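Local coordinates for BauA (Acinetobacter baumannii, PDB 6H7F), which probably serves as the outer-membrane, TonB-dependent receptor that takes up iron bound to the siderophore acinetobactin, at residues 313-318 against 337-342; 377-382 against 410-415. All coordinates share one frame; numbering follows the deposited sequence.

Contact 1 of 2, residues 313-318 against 337-342; sequences TEYKYN and GQLAFD. With FV8 ((4~{S},5~{R})-2-[2,3-bis(oxidanyl)phenyl]-~{N}-[2-(1~{H}-imidazol-4-yl)ethyl]-5-methyl-~{N}-oxidanyl-4,5-dihydro-1,3-oxazole-4-carboxamide), chain E.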
ATOM      1  N   THR A 313      33.696  -0.711 -23.454  1.00 34.37           N
ATOM      2  CA  THR A 313      32.963  -1.213 -22.342  1.00 31.11           C
ATOM      3  C   THR A 313      33.966  -1.705 -21.302  1.00 33.49           C
ATOM      4  O   THR A 313      34.875  -2.472 -21.646  1.00 31.28           O
ATOM      5  CB  THR A 313      32.021  -2.337 -22.787  1.00 34.64           C
ATOM      6  OG1 THR A 313      31.014  -1.762 -23.618  1.00 32.05           O
ATOM      7  CG2 THR A 313      31.374  -3.066 -21.631  1.00 36.46           C
ATOM      8  N   GLU A 314      33.794  -1.256 -20.054  1.00 32.76           N
ATOM      9  CA  GLU A 314      34.425  -1.875 -18.879  1.00 35.61           C
ATOM     10  C   GLU A 314      33.334  -2.419 -17.951  1.00 31.05           C
ATOM     11  O   GLU A 314      32.542  -1.656 -17.408  1.00 32.34           O
ATOM     12  CB  GLU A 314      35.310  -0.871 -18.140  1.00 37.41           C
ATOM     13  CG  GLU A 314      36.365  -0.216 -19.024  1.00 54.17           C
ATOM     14  CD  GLU A 314      37.111   0.958 -18.390  1.00 54.76           C
ATOM     15  OE1 GLU A 314      36.942   1.199 -17.179  1.00 58.02           O
ATOM     16  OE2 GLU A 314      37.845   1.632 -19.112  1.00 60.88           O
ATOM     17  N   TYR A 315      33.290  -3.747 -17.826  1.00 29.82           N
ATOM     18  CA  TYR A 315      32.371  -4.480 -16.951  1.00 27.23           C
ATOM     19  C   TYR A 315      33.142  -5.050 -15.764  1.00 27.26           C
ATOM     20  O   TYR A 315      34.227  -5.643 -15.938  1.00 28.58           O
ATOM     21  CB  TYR A 315      31.721  -5.643 -17.699  1.00 26.77           C
ATOM     22  CG  TYR A 315      30.812  -6.537 -16.885  1.00 26.34           C
ATOM     23  CD1 TYR A 315      29.455  -6.292 -16.793  1.00 29.06           C
ATOM     24  CD2 TYR A 315      31.300  -7.668 -16.251  1.00 27.87           C
ATOM     25  CE1 TYR A 315      28.609  -7.125 -16.079  1.00 27.21           C
ATOM     26  CE2 TYR A 315      30.471  -8.524 -15.557  1.00 28.91           C
ATOM     27  CZ  TYR A 315      29.116  -8.250 -15.465  1.00 32.83           C
ATOM     28  OH  TYR A 315      28.294  -9.083 -14.765  1.00 28.80           O
ATOM     29  N   LYS A 316      32.562  -4.884 -14.573  1.00 27.31           N
ATOM     30  CA  LYS A 316      33.093  -5.482 -13.335  1.00 30.94           C
ATOM     31  C   LYS A 316      31.938  -6.023 -12.491  1.00 27.28           C
ATOM     32  O   LYS A 316      30.934  -5.328 -12.278  1.00 31.31           O
ATOM     33  CB  LYS A 316      33.888  -4.446 -12.542  1.00 32.81           C
ATOM     34  CG  LYS A 316      35.188  -3.986 -13.190  1.00 36.99           C
ATOM     35  CD  LYS A 316      35.747  -2.711 -12.551  1.00 42.44           C
ATOM     36  CE  LYS A 316      37.233  -2.515 -12.754  1.00 43.26           C
ATOM     37  NZ  LYS A 316      37.613  -2.661 -14.176  1.00 44.07           N
ATOM     38  N   TYR A 317      32.099  -7.256 -12.008  1.00 26.44           N
ATOM     39  CA  TYR A 317      31.092  -7.926 -11.190  1.00 27.91           C
ATOM     40  C   TYR A 317      31.784  -8.665 -10.051  1.00 28.10           C
ATOM     41  O   TYR A 317      32.716  -9.447 -10.272  1.00 28.84           O
ATOM     42  CB  TYR A 317      30.253  -8.894 -12.031  1.00 28.47           C
ATOM     43  CG  TYR A 317      29.187  -9.652 -11.270  1.00 28.51           C
ATOM     44  CD1 TYR A 317      29.501 -10.699 -10.421  1.00 29.59           C
ATOM     45  CD2 TYR A 317      27.852  -9.363 -11.449  1.00 29.68           C
ATOM     46  CE1 TYR A 317      28.518 -11.410  -9.743  1.00 30.21           C
ATOM     47  CE2 TYR A 317      26.855 -10.061 -10.785  1.00 31.66           C
ATOM     48  CZ  TYR A 317      27.182 -11.093  -9.924  1.00 30.87           C
ATOM     49  OH  TYR A 317      26.176 -11.780  -9.278  1.00 24.38           O
ATOM     50  N   ASN A 318      31.315  -8.396  -8.831  1.00 31.17           N
ATOM     51  CA  ASN A 318      31.753  -9.094  -7.625  1.00 28.70           C
ATOM     52  C   ASN A 318      30.503  -9.556  -6.861  1.00 26.25           C
ATOM     53  O   ASN A 318      29.749  -8.727  -6.361  1.00 28.81           O
ATOM     54  CB  ASN A 318      32.662  -8.185  -6.791  1.00 25.88           C
ATOM     55  CG  ASN A 318      33.399  -8.900  -5.672  1.00 30.91           C
ATOM     56  OD1 ASN A 318      33.389 -10.134  -5.577  1.00 27.53           O
ATOM     57  ND2 ASN A 318      34.081  -8.129  -4.836  1.00 27.71           N
ATOM     58  N   GLY A 337      31.766 -15.552  -7.419  1.00 25.41           N
ATOM     59  CA  GLY A 337      32.605 -15.375  -8.576  1.00 27.41           C
ATOM     60  C   GLY A 337      32.931 -13.913  -8.787  1.00 29.64           C
ATOM     61  O   GLY A 337      32.273 -13.055  -8.225  1.00 25.85           O
ATOM     62  N   GLN A 338      33.972 -13.648  -9.581  1.00 29.85           N
ATOM     63  CA  GLN A 338      34.327 -12.303 -10.007  1.00 28.04           C
ATOM     64  C   GLN A 338      34.637 -12.332 -11.498  1.00 27.31           C
ATOM     65  O   GLN A 338      35.207 -13.314 -12.016  1.00 30.00           O
ATOM     66  CB  GLN A 338      35.531 -11.769  -9.224  1.00 31.48           C
ATOM     67  CG  GLN A 338      35.315 -11.756  -7.719  1.00 33.75           C
ATOM     68  CD  GLN A 338      36.481 -11.173  -6.951  1.00 36.25           C
ATOM     69  OE1 GLN A 338      37.603 -11.069  -7.458  1.00 33.67           O
ATOM     70  NE2 GLN A 338      36.220 -10.803  -5.704  1.00 30.32           N
ATOM     71  N   LEU A 339      34.259 -11.253 -12.172  1.00 25.45           N
ATOM     72  CA  LEU A 339      34.538 -11.082 -13.578  1.00 29.36           C
ATOM     73  C   LEU A 339      34.831  -9.605 -13.852  1.00 29.26           C
ATOM     74  O   LEU A 339      34.159  -8.702 -13.309  1.00 27.43           O
ATOM     75  CB  LEU A 339      33.340 -11.585 -14.382  1.00 32.59           C
ATOM     76  CG  LEU A 339      33.446 -11.439 -15.900  1.00 34.65           C
ATOM     77  CD1 LEU A 339      34.521 -12.357 -16.472  1.00 30.44           C
ATOM     78  CD2 LEU A 339      32.101 -11.742 -16.556  1.00 35.62           C
ATOM     79  N   ALA A 340      35.868  -9.371 -14.664  1.00 25.76           N
ATOM     80  CA  ALA A 340      36.071  -8.099 -15.323  1.00 25.61           C
ATOM     81  C   ALA A 340      36.373  -8.357 -16.793  1.00 27.67           C
ATOM     82  O   ALA A 340      37.068  -9.310 -17.120  1.00 30.12           O
ATOM     83  CB  ALA A 340      37.185  -7.343 -14.654  1.00 27.10           C
ATOM     84  N   PHE A 341      35.812  -7.534 -17.675  1.00 27.78           N
ATOM     85  CA  PHE A 341      36.210  -7.576 -19.038  1.00 29.96           C
ATOM     86  C   PHE A 341      36.187  -6.166 -19.615  1.00 30.73           C
ATOM     87  O   PHE A 341      35.403  -5.311 -19.183  1.00 28.68           O
ATOM     88  CB  PHE A 341      35.396  -8.607 -19.827  1.00 31.47           C
ATOM     89  CG  PHE A 341      33.921  -8.340 -19.978  1.00 31.07           C
ATOM     90  CD1 PHE A 341      33.448  -7.466 -20.941  1.00 32.51           C
ATOM     91  CD2 PHE A 341      32.995  -9.042 -19.222  1.00 34.23           C
ATOM     92  CE1 PHE A 341      32.081  -7.260 -21.105  1.00 39.79           C
ATOM     93  CE2 PHE A 341      31.630  -8.843 -19.394  1.00 36.64           C
ATOM     94  CZ  PHE A 341      31.172  -7.953 -20.335  1.00 32.95           C
ATOM     95  N   ASP A 342      37.138  -5.939 -20.532  1.00 31.26           N
ATOM     96  CA  ASP A 342      37.315  -4.683 -21.278  1.00 34.32           C
ATOM     97  C   ASP A 342      37.214  -5.012 -22.758  1.00 34.10           C
ATOM     98  O   ASP A 342      37.851  -5.957 -23.224  1.00 36.83           O
ATOM     99  CB  ASP A 342      38.674  -4.028 -21.001  1.00 33.47           C
ATOM    100  CG  ASP A 342      38.918  -3.741 -19.528  1.00 42.76           C
ATOM    101  OD1 ASP A 342      37.973  -3.278 -18.863  1.00 43.20           O
ATOM    102  OD2 ASP A 342      40.047  -3.993 -19.058  1.00 45.32           O
TER
HETATM  103  CAJ FV8 E 802      30.001 -12.466 -19.470  1.00 27.59           C
HETATM  104  NAN FV8 E 802      31.110 -13.180 -19.621  1.00 24.25           N
HETATM  105  CAI FV8 E 802      31.063 -14.199 -18.703  1.00 27.96           C
HETATM  106  NAO FV8 E 802      29.901 -14.131 -17.971  1.00 28.44           N
HETATM  107  CAT FV8 E 802      29.270 -13.062 -18.475  1.00 29.65           C
HETATM  108  CAK FV8 E 802      27.923 -12.543 -18.019  1.00 26.79           C
HETATM  109  CAL FV8 E 802      28.035 -11.906 -16.625  1.00 25.48           C
HETATM  110  NAY FV8 E 802      28.477 -12.928 -15.681  1.00 20.79           N
HETATM  111  OAE FV8 E 802      28.115 -14.229 -15.914  1.00 24.77           O
HETATM  112  C   FV8 E 802      29.173 -12.639 -14.601  1.00 24.29           C
HETATM  113  O   FV8 E 802      29.507 -11.452 -14.327  1.00 23.33           O
HETATM  114  CA  FV8 E 802      29.551 -13.794 -13.867  1.00 21.16           C
HETATM  115  N   FV8 E 802      30.374 -14.693 -14.737  1.00 23.40           N
HETATM  116  CB  FV8 E 802      30.472 -13.499 -12.700  1.00 26.79           C
HETATM  117  CG2 FV8 E 802      29.966 -14.127 -11.377  1.00 25.03           C
HETATM  118  OG1 FV8 E 802      31.705 -14.163 -12.998  1.00 26.65           O
HETATM  119  CAR FV8 E 802      31.575 -14.879 -14.152  1.00 29.66           C
HETATM  120  CAV FV8 E 802      32.614 -15.565 -14.689  1.00 27.98           C
HETATM  121  CAH FV8 E 802      33.846 -15.561 -14.025  1.00 28.90           C
HETATM  122  CAF FV8 E 802      34.952 -16.250 -14.553  1.00 30.90           C
HETATM  123  CAG FV8 E 802      34.845 -16.932 -15.780  1.00 31.82           C
HETATM  124  CAS FV8 E 802      33.620 -16.917 -16.451  1.00 34.93           C
HETATM  125  OAC FV8 E 802      33.415 -17.556 -17.643  1.00 36.20           O
HETATM  126  CAU FV8 E 802      32.537 -16.221 -15.900  1.00 29.04           C
HETATM  127  OAD FV8 E 802      31.359 -16.232 -16.548  1.00 27.52           O
HETATM  128  O   HOH W   1      36.589  -4.029 -16.364  1.00 33.53           O

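Contact 2 of 2, residues 377-382 against 410-415; sequences DDYGYR and PPFLFH. With FV8 ((4~{S},5~{R})-2-[2,3-bis(oxidanyl)phenyl]-~{N}-[2-(1~{H}-imidazol-4-yl)ethyl]-5-methyl-~{N}-oxidanyl-4,5-dihydro-1,3-oxazole-4-carboxamide), chain E.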
ATOM      1  N   ASP A 377      39.688  -8.227 -23.287  1.00 31.03           N
ATOM      2  CA  ASP A 377      40.362  -8.997 -22.217  1.00 37.08           C
ATOM      3  C   ASP A 377      39.349  -9.392 -21.122  1.00 35.32           C
ATOM      4  O   ASP A 377      38.511  -8.575 -20.663  1.00 27.87           O
ATOM      5  CB  ASP A 377      41.527  -8.199 -21.626  1.00 36.54           C
ATOM      6  CG  ASP A 377      42.625  -7.882 -22.630  1.00 41.66           C
ATOM      7  OD1 ASP A 377      43.087  -8.822 -23.308  1.00 32.94           O
ATOM      8  OD2 ASP A 377      43.021  -6.703 -22.710  1.00 45.05           O
ATOM      9  N   ASP A 378      39.445 -10.647 -20.687  1.00 27.88           N
ATOM     10  CA  ASP A 378      38.623 -11.176 -19.630  1.00 33.22           C
ATOM     11  C   ASP A 378      39.522 -11.522 -18.438  1.00 37.11           C
ATOM     12  O   ASP A 378      40.575 -12.151 -18.606  1.00 35.84           O
ATOM     13  CB  ASP A 378      37.833 -12.410 -20.080  1.00 36.37           C
ATOM     14  CG  ASP A 378      36.539 -12.102 -20.834  1.00 44.88           C
ATOM     15  OD1 ASP A 378      36.628 -11.553 -21.962  1.00 44.24           O
ATOM     16  OD2 ASP A 378      35.448 -12.450 -20.315  1.00 39.87           O
ATOM     17  N   TYR A 379      39.068 -11.114 -17.247  1.00 30.34           N
ATOM     18  CA  TYR A 379      39.643 -11.484 -15.953  1.00 28.42           C
ATOM     19  C   TYR A 379      38.529 -12.061 -15.087  1.00 30.07           C
ATOM     20  O   TYR A 379      37.412 -11.552 -15.113  1.00 35.17           O
ATOM     21  CB  TYR A 379      40.207 -10.251 -15.234  1.00 31.29           C
ATOM     22  CG  TYR A 379      41.078  -9.350 -16.070  1.00 31.16           C
ATOM     23  CD1 TYR A 379      40.540  -8.575 -17.083  1.00 35.40           C
ATOM     24  CD2 TYR A 379      42.444  -9.264 -15.839  1.00 38.33           C
ATOM     25  CE1 TYR A 379      41.335  -7.742 -17.854  1.00 37.73           C
ATOM     26  CE2 TYR A 379      43.255  -8.432 -16.595  1.00 38.43           C
ATOM     27  CZ  TYR A 379      42.701  -7.674 -17.614  1.00 45.40           C
ATOM     28  OH  TYR A 379      43.500  -6.864 -18.376  1.00 36.93           O
ATOM     29  N   GLY A 380      38.823 -13.091 -14.295  1.00 31.69           N
ATOM     30  CA  GLY A 380      37.779 -13.661 -13.475  1.00 31.55           C
ATOM     31  C   GLY A 380      38.240 -14.791 -12.575  1.00 34.48           C
ATOM     32  O   GLY A 380      39.317 -15.361 -12.747  1.00 35.25           O
ATOM     33  N   TYR A 381      37.378 -15.106 -11.602  1.00 30.73           N
ATOM     34  CA  TYR A 381      37.440 -16.314 -10.843  1.00 34.35           C
ATOM     35  C   TYR A 381      36.145 -17.098 -11.050  1.00 29.74           C
ATOM     36  O   TYR A 381      35.064 -16.554 -10.872  1.00 29.81           O
ATOM     37  CB  TYR A 381      37.548 -16.017  -9.349  1.00 37.36           C
ATOM     38  CG  TYR A 381      38.835 -15.412  -8.848  1.00 37.51           C
ATOM     39  CD1 TYR A 381      40.021 -16.131  -8.838  1.00 32.97           C
ATOM     40  CD2 TYR A 381      38.833 -14.152  -8.269  1.00 34.58           C
ATOM     41  CE1 TYR A 381      41.185 -15.591  -8.306  1.00 32.34           C
ATOM     42  CE2 TYR A 381      39.981 -13.602  -7.730  1.00 41.19           C
ATOM     43  CZ  TYR A 381      41.162 -14.319  -7.753  1.00 38.68           C
ATOM     44  OH  TYR A 381      42.271 -13.749  -7.202  1.00 41.19           O
ATOM     45  N   ARG A 382      36.277 -18.381 -11.385  1.00 33.33           N
ATOM     46  CA  ARG A 382      35.202 -19.362 -11.215  1.00 39.41           C
ATOM     47  C   ARG A 382      35.208 -19.831  -9.754  1.00 38.69           C
ATOM     48  O   ARG A 382      34.178 -20.103  -9.175  1.00 37.24           O
ATOM     49  CB  ARG A 382      35.379 -20.525 -12.200  1.00 46.51           C
ATOM     50  CG  ARG A 382      34.879 -20.234 -13.614  1.00 58.73           C
ATOM     51  CD  ARG A 382      35.263 -21.294 -14.656  1.00 72.10           C
ATOM     52  NE  ARG A 382      36.523 -21.004 -15.354  1.00 75.15           N
ATOM     53  CZ  ARG A 382      36.621 -20.387 -16.536  1.00 76.33           C
ATOM     54  NH1 ARG A 382      35.571 -20.306 -17.337  1.00 59.98           N
ATOM     55  NH2 ARG A 382      37.769 -19.850 -16.910  1.00 65.26           N
ATOM     56  N   PRO A 410      40.419 -10.206  -9.733  1.00 34.45           N
ATOM     57  CA  PRO A 410      40.286 -11.279 -10.714  1.00 35.79           C
ATOM     58  C   PRO A 410      41.521 -11.317 -11.605  1.00 34.37           C
ATOM     59  O   PRO A 410      41.947 -10.288 -12.120  1.00 33.79           O
ATOM     60  CB  PRO A 410      39.020 -10.899 -11.489  1.00 32.65           C
ATOM     61  CG  PRO A 410      38.962  -9.394 -11.357  1.00 37.40           C
ATOM     62  CD  PRO A 410      39.451  -9.120  -9.946  1.00 36.05           C
ATOM     63  N   PRO A 411      42.150 -12.496 -11.783  1.00 29.93           N
ATOM     64  CA  PRO A 411      43.325 -12.609 -12.638  1.00 29.98           C
ATOM     65  C   PRO A 411      42.942 -12.738 -14.121  1.00 32.71           C
ATOM     66  O   PRO A 411      41.848 -13.194 -14.447  1.00 32.13           O
ATOM     67  CB  PRO A 411      43.974 -13.905 -12.139  1.00 27.11           C
ATOM     68  CG  PRO A 411      42.783 -14.767 -11.739  1.00 30.91           C
ATOM     69  CD  PRO A 411      41.757 -13.787 -11.188  1.00 31.60           C
ATOM     70  N   PHE A 412      43.876 -12.374 -14.995  1.00 37.90           N
ATOM     71  CA  PHE A 412      43.703 -12.432 -16.423  1.00 36.23           C
ATOM     72  C   PHE A 412      43.426 -13.878 -16.844  1.00 34.32           C
ATOM     73  O   PHE A 412      44.075 -14.796 -16.373  1.00 34.16           O
ATOM     74  CB  PHE A 412      44.945 -11.873 -17.120  1.00 40.08           C
ATOM     75  CG  PHE A 412      44.952 -12.037 -18.618  1.00 37.19           C
ATOM     76  CD1 PHE A 412      44.187 -11.205 -19.425  1.00 38.48           C
ATOM     77  CD2 PHE A 412      45.732 -13.016 -19.220  1.00 38.00           C
ATOM     78  CE1 PHE A 412      44.206 -11.346 -20.805  1.00 40.52           C
ATOM     79  CE2 PHE A 412      45.747 -13.160 -20.598  1.00 38.91           C
ATOM     80  CZ  PHE A 412      44.977 -12.331 -21.388  1.00 39.95           C
ATOM     81  N   LEU A 413      42.446 -14.053 -17.741  1.00 32.59           N
ATOM     82  CA  LEU A 413      42.048 -15.360 -18.239  1.00 35.13           C
ATOM     83  C   LEU A 413      42.464 -15.512 -19.711  1.00 37.33           C
ATOM     84  O   LEU A 413      43.100 -16.484 -20.070  1.00 38.38           O
ATOM     85  CB  LEU A 413      40.531 -15.529 -18.081  1.00 36.49           C
ATOM     86  CG  LEU A 413      40.013 -15.598 -16.646  1.00 37.51           C
ATOM     87  CD1 LEU A 413      38.500 -15.603 -16.627  1.00 36.21           C
ATOM     88  CD2 LEU A 413      40.565 -16.821 -15.919  1.00 35.55           C
ATOM     89  N   PHE A 414      42.048 -14.573 -20.566  1.00 36.06           N
ATOM     90  CA  PHE A 414      42.275 -14.716 -21.996  1.00 34.18           C
ATOM     91  C   PHE A 414      41.941 -13.418 -22.735  1.00 38.13           C
ATOM     92  O   PHE A 414      41.113 -12.609 -22.284  1.00 34.77           O
ATOM     93  CB  PHE A 414      41.478 -15.894 -22.562  1.00 37.14           C
ATOM     94  CG  PHE A 414      39.983 -15.797 -22.399  1.00 40.80           C
ATOM     95  CD1 PHE A 414      39.220 -15.045 -23.278  1.00 39.99           C
ATOM     96  CD2 PHE A 414      39.334 -16.484 -21.380  1.00 41.33           C
ATOM     97  CE1 PHE A 414      37.844 -14.961 -23.126  1.00 43.98           C
ATOM     98  CE2 PHE A 414      37.961 -16.392 -21.225  1.00 37.71           C
ATOM     99  CZ  PHE A 414      37.219 -15.622 -22.092  1.00 42.88           C
ATOM    100  N   HIS A 415      42.634 -13.237 -23.869  1.00 32.14           N
ATOM    101  CA  HIS A 415      42.357 -12.226 -24.873  1.00 32.64           C
ATOM    102  C   HIS A 415      41.519 -12.862 -25.987  1.00 30.29           C
ATOM    103  O   HIS A 415      41.727 -14.020 -26.346  1.00 38.08           O
ATOM    104  CB  HIS A 415      43.685 -11.646 -25.392  1.00 34.21           C
ATOM    105  CG  HIS A 415      43.534 -10.552 -26.394  1.00 37.47           C
ATOM    106  ND1 HIS A 415      43.340  -9.226 -26.025  1.00 44.47           N
ATOM    107  CD2 HIS A 415      43.563 -10.567 -27.746  1.00 42.36           C
ATOM    108  CE1 HIS A 415      43.239  -8.481 -27.110  1.00 42.67           C
ATOM    109  NE2 HIS A 415      43.370  -9.281 -28.179  1.00 37.95           N
TER
HETATM  110  CAJ FV8 E 802      30.001 -12.466 -19.470  1.00 27.59           C
HETATM  111  NAN FV8 E 802      31.110 -13.180 -19.621  1.00 24.25           N
HETATM  112  CAI FV8 E 802      31.063 -14.199 -18.703  1.00 27.96           C
HETATM  113  NAO FV8 E 802      29.901 -14.131 -17.971  1.00 28.44           N
HETATM  114  CAT FV8 E 802      29.270 -13.062 -18.475  1.00 29.65           C
HETATM  115  CAK FV8 E 802      27.923 -12.543 -18.019  1.00 26.79           C
HETATM  116  CAL FV8 E 802      28.035 -11.906 -16.625  1.00 25.48           C
HETATM  117  NAY FV8 E 802      28.477 -12.928 -15.681  1.00 20.79           N
HETATM  118  OAE FV8 E 802      28.115 -14.229 -15.914  1.00 24.77           O
HETATM  119  C   FV8 E 802      29.173 -12.639 -14.601  1.00 24.29           C
HETATM  120  O   FV8 E 802      29.507 -11.452 -14.327  1.00 23.33           O
HETATM  121  CA  FV8 E 802      29.551 -13.794 -13.867  1.00 21.16           C
HETATM  122  N   FV8 E 802      30.374 -14.693 -14.737  1.00 23.40           N
HETATM  123  CB  FV8 E 802      30.472 -13.499 -12.700  1.00 26.79           C
HETATM  124  CG2 FV8 E 802      29.966 -14.127 -11.377  1.00 25.03           C
HETATM  125  OG1 FV8 E 802      31.705 -14.163 -12.998  1.00 26.65           O
HETATM  126  CAR FV8 E 802      31.575 -14.879 -14.152  1.00 29.66           C
HETATM  127  CAV FV8 E 802      32.614 -15.565 -14.689  1.00 27.98           C
HETATM  128  CAH FV8 E 802      33.846 -15.561 -14.025  1.00 28.90           C
HETATM  129  CAF FV8 E 802      34.952 -16.250 -14.553  1.00 30.90           C
HETATM  130  CAG FV8 E 802      34.845 -16.932 -15.780  1.00 31.82           C
HETATM  131  CAS FV8 E 802      33.620 -16.917 -16.451  1.00 34.93           C
HETATM  132  OAC FV8 E 802      33.415 -17.556 -17.643  1.00 36.20           O
HETATM  133  CAU FV8 E 802      32.537 -16.221 -15.900  1.00 29.04           C
HETATM  134  OAD FV8 E 802      31.359 -16.232 -16.548  1.00 27.52           O
HETATM  135  O   HOH W   2      38.603 -11.919 -23.719  1.00 30.78           O

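Contact 1 of 2, residues 313-318 against 337-342
Residues 313-318 and 337-342 run antiparallel, and four backbone hydrogen bonds join Tyr315 to Phe341 and Tyr317 to Leu339. These two hydrogen-bonded pairs put their side chains on the face that lines the FV8 site. Tyr315 CB sits over the centre of the Phe341 ring, 3.6 Å from the centroid, a CH-pi contact. The rings are nearly parallel, with planes 17° apart, but displaced, with little ring-on-ring overlap. CG of Tyr315 is anti to its own N (chi1 176°), which carries the phenol along the sheet to FV8. Tyr315 OH donates a 2.7 Å hydrogen bond to FV8 O, which lies at the ring edge. Leu339 CD2 packs 3.7 Å from Tyr315 CE2, and one face of the Tyr317 ring lies against FV8. On the other face, Gln338 NE2 donates to Asn318 OD1 at 2.9 Å from above the carbonyl plane. Gln338 NE2 also bonds Glu407 O. A water accepts from Lys316 NZ at 2.8 Å and lies close to both Tyr315 O and Asp342 OD1. Phe127 meets the Phe341 ring and Tyr128 the Tyr315 ring. In this beta-barrel wall of a TonB-dependent receptor, strand 302-318 is flanked by 282-297 and strand 331-358 by 361-381.

Contact 2 of 2, residues 377-382 against 410-415
Phe412 turns its ring edge toward the face of Tyr379, a T-shaped pair with centroids 5.7 Å apart and planes at 71°. Beside it, His415 ND1 donates to Asp377 OD1 at 2.8 Å, with the oxygen in the imidazole plane. The bond meets the carboxylate from 38° above its plane. On the opposite face, Asp378 and Phe414 lie side by side. Asp378 CB rests over one face of the Phe414 ring, 4.0 Å from its centroid, and the carboxylate is nearly parallel to that ring. Phe414 holds CG between its N and carbonyl carbon (chi1 60°), which brings the ring back over Asp378. Asp378 OD1 is also bonded to Gln376. Pro411 CD sits over the Tyr381 ring, 3.5 Å from the centroid, in a CH-pi contact. The register slips by one residue: Leu413 and Phe414 stand opposite Asp378 in a classic beta bulge. Leu413 N bonds Asp378 O at 2.8 Å; the bond from Phe414 N is weak. Leu413 CD1 packs 3.4 Å from Gly380 N and reaches FV8, as does one face of the Arg382 guanidinium. In this barrel wall, strand 361-381 lies between 331-358 and 412-431; beyond, 412-431 pairs with 436-451, and His415 N bonds Ser452 OG.

The two contacts lie in series along the chain, and their centres are about 9 Å apart. Contact 1 pairs strands 302-318 and 331-358. Contact 2 pairs strands 361-381 and 412-431. Strands 331-358 and 361-381 are themselves neighbours, so the four segments lie on, or lead into, consecutive strands of the barrel wall. Probable backbone hydrogen bonds run from Tyr379 N to Ala340 O and from Tyr381 N to Gln338 O. Leu339 also packs on Tyr379, and Phe341 on Asp377. Contact 1 is buried and contact 2 is nearer the surface. Both touch the same FV8 molecule, so these neighbouring strands line one side of its site, consistent with a role in ferric acinetobactin uptake.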